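PDB 4HKT: inositol 2-dehydrogenase from Sinorhizobium meliloti, which catalyses the NAD-dependent oxidation of myo-inositol to scyllo-inosose, the first step of myo-inositol breakdown to acetyl-CoA. Local coordinates for residues B[51-55]-B[56-60]. Sequence-based numbering, arbitrary orientation.
Sequences EVRTI and DAIEA
Thr54 N-caps the short helix 55-60, accepting a bond from Ala57 N, in a local strand-to-helix turn at the edge of the NAD-binding Rossmann fold. Strand 51-52 is the outermost strand on one side of the parallel sheet, next to strand 28-34, and two loop residues, Arg53 and Thr54, lead from it into the helix. The capping atom is the hydroxyl: Thr54 OG1 sits 3.1 Å from Ala57 N, with 145° at the hydrogen. A chi1 of 65° tucks OG1 between the threonine's own N and carbonyl carbon, turned to the first helical turn, and brings it 3.3 Å from Ala57 CB. Thr54 O starts the regular helical bonding, taking Ile58 N at 3.1 Å, and Ile58 CG1 packs 3.4 Å from that same oxygen. Just before the cap, Arg53 CB lies 4.0 Å from both Ala57 CB and Ile58 CG1, so the base of the arginine side chain packs against the first turn of the helix. Its guanidinium forms salt bridges through NH2 with Glu51 and Asp63: Arg53 NH2 lies 2.8 Å from Glu51 OE2, which sits almost in the guanidinium plane, whereas the nitrogen approaches from above the carboxylate plane. On the helix, Asp56 and Glu59 both form salt bridges with Arg82 of helix 76-85, while Ile58 is buried against Ala32, Ala34 and Phe83. The next helical bond is nearly straight: Glu59 N reaches Ile55 O at 2.8 Å, with 175° at the hydrogen.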
ATOM      1  N   GLU B  51       0.938   8.085  45.780  1.00 53.11           N
ATOM      2  CA  GLU B  51       0.184   7.672  46.969  1.00 51.00           C
ATOM      3  C   GLU B  51      -1.210   7.174  46.608  1.00 50.06           C
ATOM      4  O   GLU B  51      -1.796   7.600  45.618  1.00 48.98           O
ATOM      5  CB  GLU B  51       0.030   8.848  47.934  1.00 51.20           C
ATOM      6  CG  GLU B  51       1.302   9.648  48.194  1.00 53.38           C
ATOM      7  CD  GLU B  51       1.035  10.912  48.991  1.00 53.84           C
ATOM      8  OE1 GLU B  51       0.253  10.848  49.961  1.00 53.22           O
ATOM      9  OE2 GLU B  51       1.582  11.981  48.639  1.00 54.46           O
ATOM     10  N   VAL B  52      -1.759   6.290  47.424  1.00 48.20           N
ATOM     11  CA  VAL B  52      -3.184   5.976  47.327  1.00 47.27           C
ATOM     12  C   VAL B  52      -3.948   6.884  48.269  1.00 46.82           C
ATOM     13  O   VAL B  52      -3.773   6.789  49.470  1.00 46.73           O
ATOM     14  CB  VAL B  52      -3.464   4.508  47.683  1.00 48.15           C
ATOM     15  CG1 VAL B  52      -4.966   4.222  47.715  1.00 47.29           C
ATOM     16  CG2 VAL B  52      -2.757   3.601  46.685  1.00 49.48           C
ATOM     17  N   ARG B  53      -4.783   7.772  47.727  1.00 42.89           N
ATOM     18  CA  ARG B  53      -5.669   8.606  48.556  1.00 40.40           C
ATOM     19  C   ARG B  53      -7.138   8.337  48.250  1.00 40.06           C
ATOM     20  O   ARG B  53      -7.472   7.590  47.324  1.00 42.92           O
ATOM     21  CB  ARG B  53      -5.380  10.097  48.378  1.00 38.56           C
ATOM     22  CG  ARG B  53      -3.966  10.517  48.720  1.00 37.51           C
ATOM     23  CD  ARG B  53      -3.771  12.011  48.579  1.00 35.37           C
ATOM     24  NE  ARG B  53      -2.348  12.367  48.581  1.00 38.84           N
ATOM     25  CZ  ARG B  53      -1.860  13.592  48.377  1.00 38.96           C
ATOM     26  NH1 ARG B  53      -2.663  14.621  48.135  1.00 39.38           N
ATOM     27  NH2 ARG B  53      -0.546  13.795  48.409  1.00 41.99           N
ATOM     28  N   THR B  54      -8.013   8.929  49.048  1.00 36.77           N
ATOM     29  CA  THR B  54      -9.433   8.894  48.758  1.00 39.83           C
ATOM     30  C   THR B  54      -9.726  10.063  47.820  1.00 34.42           C
ATOM     31  O   THR B  54      -8.873  10.931  47.621  1.00 33.12           O
ATOM     32  CB  THR B  54     -10.286   9.045  50.027  1.00 40.09           C
ATOM     33  OG1 THR B  54     -10.086  10.346  50.585  1.00 39.59           O
ATOM     34  CG2 THR B  54      -9.914   7.969  51.064  1.00 42.78           C
ATOM     35  N   ILE B  55     -10.934  10.075  47.265  1.00 35.15           N
ATOM     36  CA  ILE B  55     -11.395  11.178  46.413  1.00 34.54           C
ATOM     37  C   ILE B  55     -11.568  12.447  47.247  1.00 34.00           C
ATOM     38  O   ILE B  55     -11.094  13.523  46.859  1.00 34.59           O
ATOM     39  CB  ILE B  55     -12.689  10.806  45.662  1.00 35.57           C
ATOM     40  CG1 ILE B  55     -12.362   9.693  44.646  1.00 38.30           C
ATOM     41  CG2 ILE B  55     -13.295  12.045  44.994  1.00 35.17           C
ATOM     42  CD1 ILE B  55     -13.553   8.991  44.032  1.00 38.58           C
ATOM     43  N   ASP B  56     -12.204  12.323  48.410  1.00 34.49           N
ATOM     44  CA  ASP B  56     -12.313  13.449  49.354  1.00 35.80           C
ATOM     45  C   ASP B  56     -10.941  14.099  49.631  1.00 34.81           C
ATOM     46  O   ASP B  56     -10.818  15.316  49.733  1.00 34.11           O
ATOM     47  CB  ASP B  56     -12.938  12.996  50.698  1.00 38.57           C
ATOM     48  CG  ASP B  56     -14.470  12.793  50.626  1.00 44.30           C
ATOM     49  OD1 ASP B  56     -15.104  13.117  49.590  1.00 45.80           O
ATOM     50  OD2 ASP B  56     -15.051  12.306  51.626  1.00 42.96           O
ATOM     51  N   ALA B  57      -9.919  13.279  49.763  1.00 32.46           N
ATOM     52  CA  ALA B  57      -8.590  13.773  50.104  1.00 36.61           C
ATOM     53  C   ALA B  57      -8.013  14.524  48.907  1.00 32.90           C
ATOM     54  O   ALA B  57      -7.501  15.633  49.032  1.00 34.17           O
ATOM     55  CB  ALA B  57      -7.680  12.619  50.504  1.00 34.97           C
ATOM     56  N   ILE B  58      -8.126  13.920  47.736  1.00 32.42           N
ATOM     57  CA  ILE B  58      -7.676  14.584  46.509  1.00 30.37           C
ATOM     58  C   ILE B  58      -8.427  15.897  46.305  1.00 29.69           C
ATOM     59  O   ILE B  58      -7.810  16.914  46.012  1.00 32.24           O
ATOM     60  CB  ILE B  58      -7.745  13.629  45.293  1.00 33.02           C
ATOM     61  CG1 ILE B  58      -6.710  12.515  45.458  1.00 34.42           C
ATOM     62  CG2 ILE B  58      -7.490  14.379  43.990  1.00 34.43           C
ATOM     63  CD1 ILE B  58      -6.994  11.253  44.652  1.00 35.55           C
ATOM     64  N   GLU B  59      -9.746  15.899  46.511  1.00 28.95           N
ATOM     65  CA  GLU B  59     -10.529  17.153  46.490  1.00 29.75           C
ATOM     66  C   GLU B  59      -9.967  18.254  47.415  1.00 31.82           C
ATOM     67  O   GLU B  59      -9.819  19.420  47.002  1.00 28.52           O
ATOM     68  CB  GLU B  59     -11.976  16.850  46.859  1.00 31.53           C
ATOM     69  CG  GLU B  59     -12.997  17.978  46.680  1.00 31.05           C
ATOM     70  CD  GLU B  59     -14.390  17.543  47.105  1.00 33.01           C
ATOM     71  OE1 GLU B  59     -14.490  16.589  47.915  1.00 36.09           O
ATOM     72  OE2 GLU B  59     -15.393  18.133  46.658  1.00 31.00           O
ATOM     73  N   ALA B  60      -9.671  17.898  48.667  1.00 31.43           N
ATOM     74  CA  ALA B  60      -9.208  18.898  49.657  1.00 33.84           C
ATOM     75  C   ALA B  60      -7.726  19.245  49.522  1.00 34.92           C
ATOM     76  O   ALA B  60      -7.305  20.289  50.008  1.00 39.42           O
ATOM     77  CB  ALA B  60      -9.495  18.416  51.079  1.00 36.03           C
TER